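PDB 1LRZ: factor essential for expression of methicillin resistance from Staphylococcus aureus, which catalyses the addition of glycines 2 and 3 to the pentaglycine interpeptide bridge of the staphylococcal peptidoglycan, with glycyl-tRNA(Gly) as donor. Local coordinates for residues Y113-H118 against G124-D129; T143-G148 against Q154-S159. One frame throughout, in Å; residues are numbered along the deposited sequence.

Contact 1 (Y113-H118 against G124-D129); sequences YQYLNH and GNAGND
Y115 lies along the backbone of G124 to A126, and it is the side chain to follow outward. Its CB sits 3.9 Å from G124 O, the same oxygen that takes the Y115 backbone N-H in a hydrogen bond (Y115 N to G124 O 2.9 Å). With CG anti to the carbonyl carbon (chi1 -61°), the ring runs on past the neighbouring strand: CD1 stays beside the G124 carbonyl, Y115 CE1 reaches A126 CA at 3.7 Å and also touches A126 CB, and CZ and OH still skirt that methyl. At the tip, OH is hydrogen-bonded to a water lying in the ring plane, and this water donates in turn to A126 O.

On the other side of Q114, Y113 O accepts a hydrogen bond from A126 N (2.9 Å). A second water donates to Y113 O and to D129 OD1 and accepts from N128 N, tying the strand to the turn that follows A126. D129 OD1 also comes up to the rim of the Y113 ring, 3.5 Å from Y113 CE1 and near the ring plane, while Q114 CG covers one face of that ring. The amide of Q114 turns elsewhere, its NE2 bonded to E392.

Q114 and N125 form an antiparallel non-hydrogen-bonded pair, Y115 and G124 a hydrogen-bonded one. This is a β-hairpin at the edge of the nine-stranded mixed sheet, and Y113 and Q114 make a classic β bulge opposite E392 on the next strand.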
loop_
_atom_site.group_PDB
_atom_site.type_symbol
_atom_site.label_atom_id
_atom_site.label_comp_id
_atom_site.label_asym_id
_atom_site.label_seq_id
_atom_site.Cartn_x
_atom_site.Cartn_y
_atom_site.Cartn_z
ATOM N N TYR A 113 -17.362 -4.766 3.981
ATOM C CA TYR A 113 -18.792 -4.747 3.730
ATOM C C TYR A 113 -19.077 -5.753 2.609
ATOM O O TYR A 113 -19.820 -6.717 2.802
ATOM C CB TYR A 113 -19.218 -3.334 3.311
ATOM C CG TYR A 113 -20.584 -3.242 2.666
ATOM C CD1 TYR A 113 -21.689 -3.932 3.197
ATOM C CD2 TYR A 113 -20.784 -2.445 1.542
ATOM C CE1 TYR A 113 -22.950 -3.832 2.621
ATOM C CE2 TYR A 113 -22.048 -2.331 0.953
ATOM C CZ TYR A 113 -23.125 -3.024 1.498
ATOM O OH TYR A 113 -24.370 -2.895 0.931
ATOM N N GLN A 114 -18.454 -5.531 1.454
ATOM C CA GLN A 114 -18.617 -6.393 0.285
ATOM C C GLN A 114 -17.273 -6.657 -0.407
ATOM O O GLN A 114 -16.322 -5.888 -0.245
ATOM C CB GLN A 114 -19.542 -5.724 -0.747
ATOM C CG GLN A 114 -20.926 -5.374 -0.259
ATOM C CD GLN A 114 -21.806 -4.842 -1.380
ATOM O OE1 GLN A 114 -22.902 -5.351 -1.604
ATOM N NE2 GLN A 114 -21.326 -3.811 -2.090
ATOM N N TYR A 115 -17.221 -7.733 -1.193
ATOM C CA TYR A 115 -16.042 -8.103 -1.974
ATOM C C TYR A 115 -16.465 -7.977 -3.432
ATOM O O TYR A 115 -17.577 -8.355 -3.783
ATOM C CB TYR A 115 -15.638 -9.549 -1.702
ATOM C CG TYR A 115 -15.290 -9.803 -0.260
ATOM C CD1 TYR A 115 -16.098 -10.611 0.547
ATOM C CD2 TYR A 115 -14.152 -9.227 0.303
ATOM C CE1 TYR A 115 -15.773 -10.835 1.891
ATOM C CE2 TYR A 115 -13.818 -9.443 1.636
ATOM C CZ TYR A 115 -14.628 -10.242 2.421
ATOM O OH TYR A 115 -14.282 -10.449 3.728
ATOM N N LEU A 116 -15.586 -7.443 -4.272
ATOM C CA LEU A 116 -15.893 -7.277 -5.693
ATOM C C LEU A 116 -14.678 -7.668 -6.522
ATOM O O LEU A 116 -13.600 -7.883 -5.963
ATOM C CB LEU A 116 -16.231 -5.806 -5.999
ATOM C CG LEU A 116 -17.412 -5.184 -5.230
ATOM C CD1 LEU A 116 -16.925 -4.544 -3.931
ATOM C CD2 LEU A 116 -18.069 -4.133 -6.082
ATOM N N ASN A 117 -14.850 -7.779 -7.839
ATOM C CA ASN A 117 -13.702 -8.032 -8.710
ATOM C C ASN A 117 -13.371 -6.658 -9.284
ATOM O O ASN A 117 -14.091 -5.686 -9.028
ATOM C CB ASN A 117 -14.012 -9.038 -9.838
ATOM C CG ASN A 117 -15.182 -8.613 -10.732
ATOM O OD1 ASN A 117 -15.419 -7.428 -10.966
ATOM N ND2 ASN A 117 -15.893 -9.602 -11.262
ATOM N N HIS A 118 -12.294 -6.552 -10.053
ATOM C CA HIS A 118 -11.917 -5.257 -10.600
ATOM C C HIS A 118 -12.749 -4.768 -11.773
ATOM O O HIS A 118 -12.383 -3.786 -12.419
ATOM C CB HIS A 118 -10.436 -5.247 -10.967
ATOM C CG HIS A 118 -9.528 -5.284 -9.774
ATOM N ND1 HIS A 118 -9.542 -6.320 -8.864
ATOM C CD2 HIS A 118 -8.555 -4.433 -9.362
ATOM C CE1 HIS A 118 -8.612 -6.113 -7.947
ATOM N NE2 HIS A 118 -7.998 -4.974 -8.226
ATOM N N GLY A 124 -19.154 -11.146 -3.321
ATOM C CA GLY A 124 -19.618 -11.696 -2.057
ATOM C C GLY A 124 -19.909 -10.633 -1.010
ATOM O O GLY A 124 -19.469 -9.502 -1.132
ATOM N N ASN A 125 -20.669 -11.007 0.012
ATOM C CA ASN A 125 -21.013 -10.117 1.115
ATOM C C ASN A 125 -20.087 -10.525 2.272
ATOM O O ASN A 125 -19.890 -11.725 2.508
ATOM C CB ASN A 125 -22.471 -10.332 1.515
ATOM C CG ASN A 125 -22.912 -9.392 2.608
ATOM O OD1 ASN A 125 -23.318 -8.261 2.343
ATOM N ND2 ASN A 125 -22.813 -9.845 3.849
ATOM N N ALA A 126 -19.523 -9.553 2.990
ATOM C CA ALA A 126 -18.595 -9.867 4.085
ATOM C C ALA A 126 -19.285 -10.394 5.350
ATOM O O ALA A 126 -18.620 -10.881 6.274
ATOM C CB ALA A 126 -17.748 -8.629 4.422
ATOM N N GLY A 127 -20.607 -10.277 5.389
ATOM C CA GLY A 127 -21.377 -10.753 6.530
ATOM C C GLY A 127 -21.457 -9.794 7.708
ATOM O O GLY A 127 -21.723 -10.216 8.836
ATOM N N ASN A 128 -21.242 -8.508 7.455
ATOM C CA ASN A 128 -21.260 -7.501 8.518
ATOM C C ASN A 128 -22.392 -6.490 8.369
ATOM O O ASN A 128 -22.377 -5.437 9.012
ATOM C CB ASN A 128 -19.908 -6.759 8.557
ATOM C CG ASN A 128 -18.728 -7.709 8.715
ATOM O OD1 ASN A 128 -18.795 -8.664 9.487
ATOM N ND2 ASN A 128 -17.637 -7.446 7.990
ATOM N N ASP A 129 -23.367 -6.808 7.526
ATOM C CA ASP A 129 -24.516 -5.926 7.289
ATOM C C ASP A 129 -25.211 -5.474 8.585
ATOM O O ASP A 129 -25.719 -4.358 8.655
ATOM C CB ASP A 129 -25.543 -6.634 6.398
ATOM C CG ASP A 129 -25.099 -6.737 4.947
ATOM O OD1 ASP A 129 -23.906 -6.500 4.647
ATOM O OD2 ASP A 129 -25.956 -7.064 4.100
HETATM O O HOH W 1 -21.226 -6.999 5.236
HETATM O O HOH W 2 -15.728 -12.051 5.291
#

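Contact 2 (T143-G148 against Q154-S159); sequences TGFHKG and QIRYHS
R156 turns the NE/NH2 side of its guanidinium to a single carbonyl oxygen, H146 O, and grips it with both nitrogens. R156 NE, 2.9 Å from H146 O, lies in the carbonyl plane on a lone pair; R156 NH2, 3.0 Å from H146 O, stands 41° above that plane. Because one oxygen serves both, neither bond is straight, and the oxygen stays close to the guanidinium plane.

The methylenes of R156 pass across the imidazole of H146, and the bend at chi3 (-43°) then turns NE, and the guanidinium with it, to the carbonyl. R156 CD sits over one face of the H146 ring, 3.9 Å from its centroid, a CH-pi contact, and R156 CG comes within 3.5 Å of H146 CE1. At the ring's edge Q154 O approaches H146 CE1 in plane, and H146 NE2 is hydrogen-bonded to D396. F145, the centre of an inverse gamma turn, lays its CA over one guanidinium face; its ring is turned 77° from the guanidinium, and R156 NH1 meets the F145 ring edge.

Farther along, the extended K147 chain crosses Y157, with K147 CE and CG each 3.6 Å from Y157 OH. I155 CD1 rests on G148 O.

R156 NH1 forms a salt bridge to E392 and a hydrogen bond to Y393 O. The guanidinium thus ties the 143-148 loop to strand 389-393, and the carboxylate of E392 would be expected to stabilise its positive charge where the residue is buried.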
loop_
_atom_site.group_PDB
_atom_site.type_symbol
_atom_site.label_atom_id
_atom_site.label_comp_id
_atom_site.label_asym_id
_atom_site.label_seq_id
_atom_site.Cartn_x
_atom_site.Cartn_y
_atom_site.Cartn_z
ATOM N N THR A 143 -22.929 7.934 6.484
ATOM C CA THR A 143 -22.927 9.019 5.506
ATOM C C THR A 143 -23.294 8.539 4.097
ATOM O O THR A 143 -23.558 9.349 3.222
ATOM C CB THR A 143 -21.561 9.748 5.450
ATOM O OG1 THR A 143 -20.592 8.933 4.773
ATOM C CG2 THR A 143 -21.066 10.049 6.860
ATOM N N GLY A 144 -23.318 7.227 3.868
ATOM C CA GLY A 144 -23.690 6.751 2.542
ATOM C C GLY A 144 -22.618 5.968 1.808
ATOM O O GLY A 144 -21.459 5.923 2.236
ATOM N N PHE A 145 -23.000 5.353 0.694
ATOM C CA PHE A 145 -22.047 4.561 -0.074
ATOM C C PHE A 145 -21.312 5.420 -1.088
ATOM O O PHE A 145 -21.510 5.305 -2.294
ATOM C CB PHE A 145 -22.777 3.384 -0.734
ATOM C CG PHE A 145 -23.440 2.475 0.267
ATOM C CD1 PHE A 145 -24.783 2.629 0.587
ATOM C CD2 PHE A 145 -22.685 1.542 0.976
ATOM C CE1 PHE A 145 -25.368 1.877 1.603
ATOM C CE2 PHE A 145 -23.254 0.786 1.993
ATOM C CZ PHE A 145 -24.601 0.953 2.308
ATOM N N HIS A 146 -20.443 6.286 -0.573
ATOM C CA HIS A 146 -19.700 7.188 -1.423
ATOM C C HIS A 146 -18.606 6.475 -2.210
ATOM O O HIS A 146 -18.097 5.430 -1.816
ATOM C CB HIS A 146 -19.124 8.340 -0.591
ATOM C CG HIS A 146 -18.211 7.911 0.519
ATOM N ND1 HIS A 146 -16.849 7.776 0.350
ATOM C CD2 HIS A 146 -18.458 7.639 1.825
ATOM C CE1 HIS A 146 -16.295 7.445 1.506
ATOM N NE2 HIS A 146 -17.249 7.354 2.418
ATOM N N LYS A 147 -18.282 7.052 -3.356
ATOM C CA LYS A 147 -17.261 6.531 -4.264
ATOM C C LYS A 147 -16.400 7.694 -4.735
ATOM O O LYS A 147 -16.812 8.855 -4.645
ATOM C CB LYS A 147 -17.906 5.910 -5.495
ATOM C CG LYS A 147 -18.786 4.715 -5.242
ATOM C CD LYS A 147 -19.433 4.337 -6.566
ATOM C CE LYS A 147 -20.201 3.041 -6.479
ATOM N NZ LYS A 147 -20.778 2.736 -7.819
ATOM N N GLY A 148 -15.221 7.385 -5.263
ATOM C CA GLY A 148 -14.337 8.434 -5.735
ATOM C C GLY A 148 -13.522 8.893 -4.555
ATOM O O GLY A 148 -13.808 8.498 -3.429
ATOM N N GLN A 154 -11.997 8.859 4.045
ATOM C CA GLN A 154 -11.045 7.872 3.544
ATOM C C GLN A 154 -11.719 7.105 2.394
ATOM O O GLN A 154 -12.941 6.920 2.392
ATOM C CB GLN A 154 -10.657 6.883 4.659
ATOM C CG GLN A 154 -9.940 7.485 5.856
ATOM C CD GLN A 154 -8.735 8.320 5.446
ATOM O OE1 GLN A 154 -7.913 7.889 4.637
ATOM N NE2 GLN A 154 -8.623 9.518 6.012
ATOM N N ILE A 155 -10.927 6.670 1.418
ATOM C CA ILE A 155 -11.454 5.914 0.286
ATOM C C ILE A 155 -12.021 4.595 0.820
ATOM O O ILE A 155 -11.361 3.896 1.599
ATOM C CB ILE A 155 -10.340 5.636 -0.766
ATOM C CG1 ILE A 155 -10.900 4.799 -1.917
ATOM C CG2 ILE A 155 -9.176 4.920 -0.123
ATOM C CD1 ILE A 155 -12.085 5.461 -2.621
ATOM N N ARG A 156 -13.244 4.268 0.403
ATOM C CA ARG A 156 -13.940 3.061 0.850
ATOM C C ARG A 156 -13.590 1.764 0.123
ATOM O O ARG A 156 -14.094 0.703 0.496
ATOM C CB ARG A 156 -15.470 3.237 0.765
ATOM C CG ARG A 156 -16.143 4.004 1.891
ATOM C CD ARG A 156 -17.670 3.735 1.918
ATOM N NE ARG A 156 -18.253 3.742 0.578
ATOM C CZ ARG A 156 -18.833 2.691 0.007
ATOM N NH1 ARG A 156 -18.925 1.535 0.661
ATOM N NH2 ARG A 156 -19.299 2.787 -1.231
ATOM N N TYR A 157 -12.740 1.830 -0.897
ATOM C CA TYR A 157 -12.382 0.628 -1.648
ATOM C C TYR A 157 -10.880 0.382 -1.728
ATOM O O TYR A 157 -10.111 1.302 -2.004
ATOM C CB TYR A 157 -12.917 0.697 -3.081
ATOM C CG TYR A 157 -14.411 0.895 -3.215
ATOM C CD1 TYR A 157 -14.997 2.153 -3.014
ATOM C CD2 TYR A 157 -15.237 -0.166 -3.576
ATOM C CE1 TYR A 157 -16.383 2.342 -3.174
ATOM C CE2 TYR A 157 -16.613 0.011 -3.739
ATOM C CZ TYR A 157 -17.176 1.265 -3.538
ATOM O OH TYR A 157 -18.530 1.437 -3.725
ATOM N N HIS A 158 -10.479 -0.870 -1.496
ATOM C CA HIS A 158 -9.075 -1.282 -1.574
ATOM C C HIS A 158 -8.934 -2.443 -2.561
ATOM O O HIS A 158 -9.851 -3.248 -2.708
ATOM C CB HIS A 158 -8.553 -1.785 -0.217
ATOM C CG HIS A 158 -8.362 -0.714 0.812
ATOM N ND1 HIS A 158 -8.053 -1.002 2.126
ATOM C CD2 HIS A 158 -8.422 0.637 0.726
ATOM C CE1 HIS A 158 -7.935 0.127 2.805
ATOM N NE2 HIS A 158 -8.153 1.137 1.979
ATOM N N SER A 159 -7.784 -2.515 -3.231
ATOM C CA SER A 159 -7.464 -3.616 -4.144
ATOM C C SER A 159 -6.478 -4.409 -3.286
ATOM O O SER A 159 -5.385 -3.922 -2.985
ATOM C CB SER A 159 -6.757 -3.112 -5.397
ATOM O OG SER A 159 -6.189 -4.212 -6.095
#

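How the contacts relate
The two contacts follow one another along the chain, their centres about 13 Å apart, and both reach the nine-stranded sheet. They touch at two places: the rings of Y113 and F145 pack with Y113 CE2 to F145 CE2 at 3.5 Å, their planes about 25° apart, and H118 NE2 probably hydrogen-bonds S159 OG at 2.9 Å. Strand 389-393 runs between strands 112-116 and 157-162, and its E392 is shared, the two carboxylate oxygens each serving a different contact. Contact 1 is a surface hairpin at the sheet edge, whereas contact 2 is partly buried, where the 143-148 loop meets the start of strand 157-162.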